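Long-range contact in putative cathepsin d (PDB 5N7Q), which probably cleaves proteins as an aspartic endopeptidase of the pepsin-like A1 family, here held in its mature form with the inhibitor pepstatin A: residues Trp197-Ala209 with Leu267-Phe279. Residues are numbered along the deposited sequence; the frame is centred on the assembly and turned at random.
Sequences WQFHVDGVKSVSA and LPNVTFTISGKEF
V204 and F272 meet on the buried face of an antiparallel pairing between strands 203-206 and 270-274, in the C-terminal half of the pepsin-like fold, and a classic beta bulge starts the pairing: D202 and G203 both stand opposite T273. D202 N gives its hydrogen to T273 O at 2.9 Å, while T273 N returns an almost straight bond (176°) to G203 O. Further along, K205 and T271 exchange two backbone bonds.

The tight side is mostly apolar. V204 CG1, anti to its own backbone nitrogen (chi1 178°), sits over one face of the F272 ring, 4.2 Å from the centroid, a CH-pi contact; CG2 of the same valine closes on F272 CE2 at 3.5 Å. V270 continues this face next to V204, and Y286 of helix 283-286 packs on V270. The buried S206 OG on this face is satisfied by N269 O.

The other face is looser and largely polar. K205 runs out fully extended beyond CG, past T271, and crosses E278 at about a right angle; its NZ makes a salt bridge of 2.7 Å to E278 OE2, coming from above the carboxylate plane. At the bulge end, by the I274-K277 type I' turn, one water links H200 O to S275 N. D202 lies against T273 CG2 and reaches the turn, where its OD2 takes the G276 N hydrogen at 2.9 Å, nearly along the carboxylate C-O axis.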
loop_
_atom_site.group_PDB
_atom_site.type_symbol
_atom_site.label_atom_id
_atom_site.label_comp_id
_atom_site.label_asym_id
_atom_site.label_seq_id
_atom_site.Cartn_x
_atom_site.Cartn_y
_atom_site.Cartn_z
ATOM N N TRP A 197 9.184 -1.733 4.100
ATOM C CA TRP A 197 9.736 -0.405 4.331
ATOM C C TRP A 197 9.518 -0.048 5.797
ATOM O O TRP A 197 8.532 0.590 6.157
ATOM C CB TRP A 197 9.094 0.602 3.388
ATOM C CG TRP A 197 9.601 0.462 1.985
ATOM C CD1 TRP A 197 9.053 -0.283 0.961
ATOM C CD2 TRP A 197 10.755 1.113 1.432
ATOM N NE1 TRP A 197 9.812 -0.125 -0.177
ATOM C CE2 TRP A 197 10.838 0.741 0.086
ATOM C CE3 TRP A 197 11.706 2.006 1.952
ATOM C CZ2 TRP A 197 11.842 1.214 -0.753
ATOM C CZ3 TRP A 197 12.692 2.463 1.148
ATOM C CH2 TRP A 197 12.742 2.090 -0.221
ATOM N N GLN A 198 10.393 -0.588 6.648
ATOM C CA GLN A 198 10.215 -0.629 8.099
ATOM C C GLN A 198 11.144 0.357 8.800
ATOM O O GLN A 198 12.287 0.554 8.362
ATOM C CB GLN A 198 10.478 -2.047 8.593
ATOM C CG GLN A 198 10.114 -2.319 10.051
ATOM C CD GLN A 198 10.158 -3.786 10.392
ATOM O OE1 GLN A 198 9.776 -4.648 9.581
ATOM N NE2 GLN A 198 10.630 -4.092 11.585
ATOM N N PHE A 199 10.660 0.952 9.876
ATOM C CA PHE A 199 11.412 1.979 10.615
ATOM C C PHE A 199 10.893 2.101 12.033
ATOM O O PHE A 199 9.855 1.541 12.376
ATOM C CB PHE A 199 11.326 3.339 9.882
ATOM C CG PHE A 199 9.928 3.723 9.521
ATOM C CD1 PHE A 199 9.129 4.421 10.418
ATOM C CD2 PHE A 199 9.373 3.327 8.309
ATOM C CE1 PHE A 199 7.817 4.744 10.096
ATOM C CE2 PHE A 199 8.070 3.656 7.992
ATOM C CZ PHE A 199 7.283 4.352 8.883
ATOM N N HIS A 200 11.638 2.865 12.824
ATOM C CA HIS A 200 11.288 3.117 14.227
ATOM C C HIS A 200 10.396 4.342 14.372
ATOM O O HIS A 200 10.609 5.395 13.756
ATOM C CB HIS A 200 12.581 3.297 15.024
ATOM C CG HIS A 200 12.363 3.534 16.487
ATOM N ND1 HIS A 200 11.985 2.533 17.348
ATOM C CD2 HIS A 200 12.481 4.655 17.236
ATOM C CE1 HIS A 200 11.870 3.026 18.566
ATOM N NE2 HIS A 200 12.144 4.312 18.520
ATOM N N VAL A 201 9.359 4.187 15.204
ATOM C CA VAL A 201 8.449 5.264 15.611
ATOM C C VAL A 201 8.683 5.584 17.103
ATOM O O VAL A 201 8.873 4.665 17.914
ATOM C CB VAL A 201 6.987 4.856 15.335
ATOM C CG1 VAL A 201 6.004 5.814 15.981
ATOM C CG2 VAL A 201 6.771 4.743 13.822
ATOM N N ASP A 202 8.651 6.871 17.428
ATOM C CA ASP A 202 8.933 7.330 18.793
ATOM C C ASP A 202 7.735 7.239 19.715
ATOM O O ASP A 202 7.945 7.040 20.906
ATOM C CB ASP A 202 9.407 8.777 18.806
ATOM C CG ASP A 202 10.668 9.011 17.984
ATOM O OD1 ASP A 202 11.463 8.081 17.773
ATOM O OD2 ASP A 202 10.850 10.155 17.518
ATOM N N GLY A 203 6.527 7.480 19.200
ATOM C CA GLY A 203 5.311 7.399 20.012
ATOM C C GLY A 203 4.053 7.602 19.211
ATOM O O GLY A 203 4.101 8.005 18.050
ATOM N N VAL A 204 2.925 7.292 19.841
ATOM C CA VAL A 204 1.601 7.462 19.246
ATOM C C VAL A 204 0.744 8.029 20.365
ATOM O O VAL A 204 0.846 7.547 21.502
ATOM C CB VAL A 204 1.024 6.112 18.760
ATOM C CG1 VAL A 204 -0.380 6.287 18.182
ATOM C CG2 VAL A 204 1.922 5.461 17.722
ATOM N N LYS A 205 -0.035 9.061 20.103
ATOM C CA LYS A 205 -0.853 9.644 21.179
ATOM C C LYS A 205 -2.117 10.259 20.665
ATOM O O LYS A 205 -2.221 10.592 19.482
ATOM C CB LYS A 205 -0.061 10.702 21.942
ATOM C CG LYS A 205 0.290 11.942 21.141
ATOM C CD LYS A 205 1.072 12.954 21.965
ATOM C CE LYS A 205 1.583 14.082 21.072
ATOM N NZ LYS A 205 2.461 15.046 21.786
ATOM N N SER A 206 -3.074 10.428 21.575
ATOM C CA SER A 206 -4.269 11.206 21.305
ATOM C C SER A 206 -4.552 12.024 22.541
ATOM O O SER A 206 -4.479 11.493 23.658
ATOM C CB SER A 206 -5.446 10.289 21.007
ATOM O OG SER A 206 -6.537 11.078 20.555
ATOM N N VAL A 207 -4.826 13.304 22.356
ATOM C CA VAL A 207 -5.020 14.235 23.464
ATOM C C VAL A 207 -6.349 14.923 23.212
ATOM O O VAL A 207 -6.448 15.821 22.384
ATOM C CB VAL A 207 -3.873 15.263 23.524
ATOM C CG1 VAL A 207 -3.995 16.128 24.774
ATOM C CG2 VAL A 207 -2.521 14.568 23.461
ATOM N N SER A 208 -7.385 14.510 23.923
ATOM C CA SER A 208 -8.707 15.086 23.732
ATOM C C SER A 208 -8.911 16.306 24.609
ATOM O O SER A 208 -8.484 16.312 25.759
ATOM C CB SER A 208 -9.775 14.061 24.065
ATOM O OG SER A 208 -11.060 14.627 23.892
ATOM N N ALA A 209 -9.609 17.308 24.078
ATOM C CA ALA A 209 -10.098 18.431 24.873
ATOM C C ALA A 209 -11.230 18.048 25.838
ATOM O O ALA A 209 -11.469 18.761 26.814
ATOM C CB ALA A 209 -10.549 19.565 23.949
ATOM N N LEU A 267 -14.298 13.975 17.894
ATOM C CA LEU A 267 -13.146 13.069 17.983
ATOM C C LEU A 267 -11.819 13.826 17.978
ATOM O O LEU A 267 -11.654 14.781 17.255
ATOM C CB LEU A 267 -13.157 12.080 16.831
ATOM C CG LEU A 267 -14.237 11.017 16.795
ATOM C CD1 LEU A 267 -14.298 10.408 15.404
ATOM C CD2 LEU A 267 -13.994 9.935 17.813
ATOM N N PRO A 268 -10.887 13.433 18.833
ATOM C CA PRO A 268 -9.575 14.075 18.866
ATOM C C PRO A 268 -8.616 13.637 17.764
ATOM O O PRO A 268 -8.757 12.555 17.185
ATOM C CB PRO A 268 -9.034 13.637 20.233
ATOM C CG PRO A 268 -9.602 12.280 20.402
ATOM C CD PRO A 268 -10.975 12.316 19.795
ATOM N N ASN A 269 -7.631 14.476 17.487
ATOM C CA ASN A 269 -6.537 14.085 16.599
ATOM C C ASN A 269 -5.763 12.909 17.210
ATOM O O ASN A 269 -5.732 12.736 18.445
ATOM C CB ASN A 269 -5.598 15.269 16.316
ATOM C CG ASN A 269 -6.278 16.403 15.538
ATOM O OD1 ASN A 269 -7.387 16.276 15.055
ATOM N ND2 ASN A 269 -5.600 17.556 15.455
ATOM N N VAL A 270 -5.134 12.113 16.345
ATOM C CA VAL A 270 -4.187 11.065 16.738
ATOM C C VAL A 270 -2.852 11.374 16.071
ATOM O O VAL A 270 -2.807 11.677 14.889
ATOM C CB VAL A 270 -4.695 9.672 16.346
ATOM C CG1 VAL A 270 -3.695 8.577 16.642
ATOM C CG2 VAL A 270 -6.003 9.349 17.071
ATOM N N THR A 271 -1.768 11.313 16.840
ATOM C CA THR A 271 -0.462 11.807 16.382
ATOM C C THR A 271 0.609 10.735 16.474
ATOM O O THR A 271 0.759 10.089 17.521
ATOM C CB THR A 271 -0.060 13.022 17.213
ATOM O OG1 THR A 271 -1.075 14.024 17.110
ATOM C CG2 THR A 271 1.296 13.597 16.757
ATOM N N PHE A 272 1.388 10.575 15.392
ATOM C CA PHE A 272 2.550 9.676 15.316
ATOM C C PHE A 272 3.793 10.529 15.319
ATOM O O PHE A 272 3.881 11.503 14.570
ATOM C CB PHE A 272 2.518 8.836 14.028
ATOM C CG PHE A 272 1.470 7.777 14.048
ATOM C CD1 PHE A 272 0.134 8.127 13.845
ATOM C CD2 PHE A 272 1.788 6.446 14.297
ATOM C CE1 PHE A 272 -0.856 7.158 13.910
ATOM C CE2 PHE A 272 0.800 5.482 14.365
ATOM C CZ PHE A 272 -0.517 5.838 14.176
ATOM N N THR A 273 4.717 10.226 16.222
ATOM C CA THR A 273 5.970 10.966 16.312
ATOM C C THR A 273 7.050 10.123 15.650
ATOM O O THR A 273 7.308 8.997 16.056
ATOM C CB THR A 273 6.339 11.306 17.759
ATOM O OG1 THR A 273 5.322 12.166 18.308
ATOM C CG2 THR A 273 7.701 12.047 17.788
ATOM N N ILE A 274 7.688 10.684 14.622
ATOM C CA ILE A 274 8.667 9.971 13.816
ATOM C C ILE A 274 9.838 10.906 13.609
ATOM O O ILE A 274 9.648 12.051 13.221
ATOM C CB ILE A 274 8.080 9.561 12.430
ATOM C CG1 ILE A 274 6.736 8.816 12.604
ATOM C CG2 ILE A 274 9.110 8.759 11.656
ATOM C CD1 ILE A 274 6.002 8.568 11.288
ATOM N N SER A 275 11.035 10.434 13.927
ATOM C CA SER A 275 12.246 11.282 13.901
ATOM C C SER A 275 12.069 12.588 14.696
ATOM O O SER A 275 12.571 13.640 14.312
ATOM C CB SER A 275 12.706 11.532 12.457
ATOM O OG SER A 275 13.128 10.306 11.851
ATOM N N GLY A 276 11.343 12.494 15.808
ATOM C CA GLY A 276 11.114 13.623 16.680
ATOM C C GLY A 276 10.063 14.616 16.263
ATOM O O GLY A 276 9.793 15.554 17.016
ATOM N N LYS A 277 9.464 14.423 15.093
ATOM C CA LYS A 277 8.446 15.329 14.570
ATOM C C LYS A 277 7.067 14.690 14.687
ATOM O O LYS A 277 6.896 13.476 14.489
ATOM C CB LYS A 277 8.737 15.684 13.122
ATOM C CG LYS A 277 7.727 16.657 12.556
ATOM C CD LYS A 277 8.140 17.237 11.225
ATOM C CE LYS A 277 7.064 18.155 10.693
ATOM N NZ LYS A 277 6.982 19.448 11.426
ATOM N N GLU A 278 6.075 15.526 14.960
ATOM C CA GLU A 278 4.691 15.060 15.077
ATOM C C GLU A 278 3.996 15.034 13.731
ATOM O O GLU A 278 4.005 16.019 12.996
ATOM C CB GLU A 278 3.908 15.938 16.042
ATOM C CG GLU A 278 4.381 15.738 17.478
ATOM C CD GLU A 278 3.474 16.339 18.537
ATOM O OE1 GLU A 278 2.432 16.941 18.207
ATOM O OE2 GLU A 278 3.833 16.189 19.721
ATOM N N PHE A 279 3.337 13.915 13.458
ATOM C CA PHE A 279 2.517 13.730 12.266
ATOM C C PHE A 279 1.085 13.454 12.762
ATOM O O PHE A 279 0.767 12.343 13.181
ATOM C CB PHE A 279 3.083 12.574 11.422
ATOM C CG PHE A 279 4.430 12.890 10.844
ATOM C CD1 PHE A 279 4.540 13.528 9.628
ATOM C CD2 PHE A 279 5.572 12.596 11.566
ATOM C CE1 PHE A 279 5.784 13.872 9.127
ATOM C CE2 PHE A 279 6.821 12.930 11.073
ATOM C CZ PHE A 279 6.917 13.565 9.845
HETATM O O HOH W 1 11.384 7.742 14.805
HETATM O O HOH W 2 -4.589 14.753 19.929
#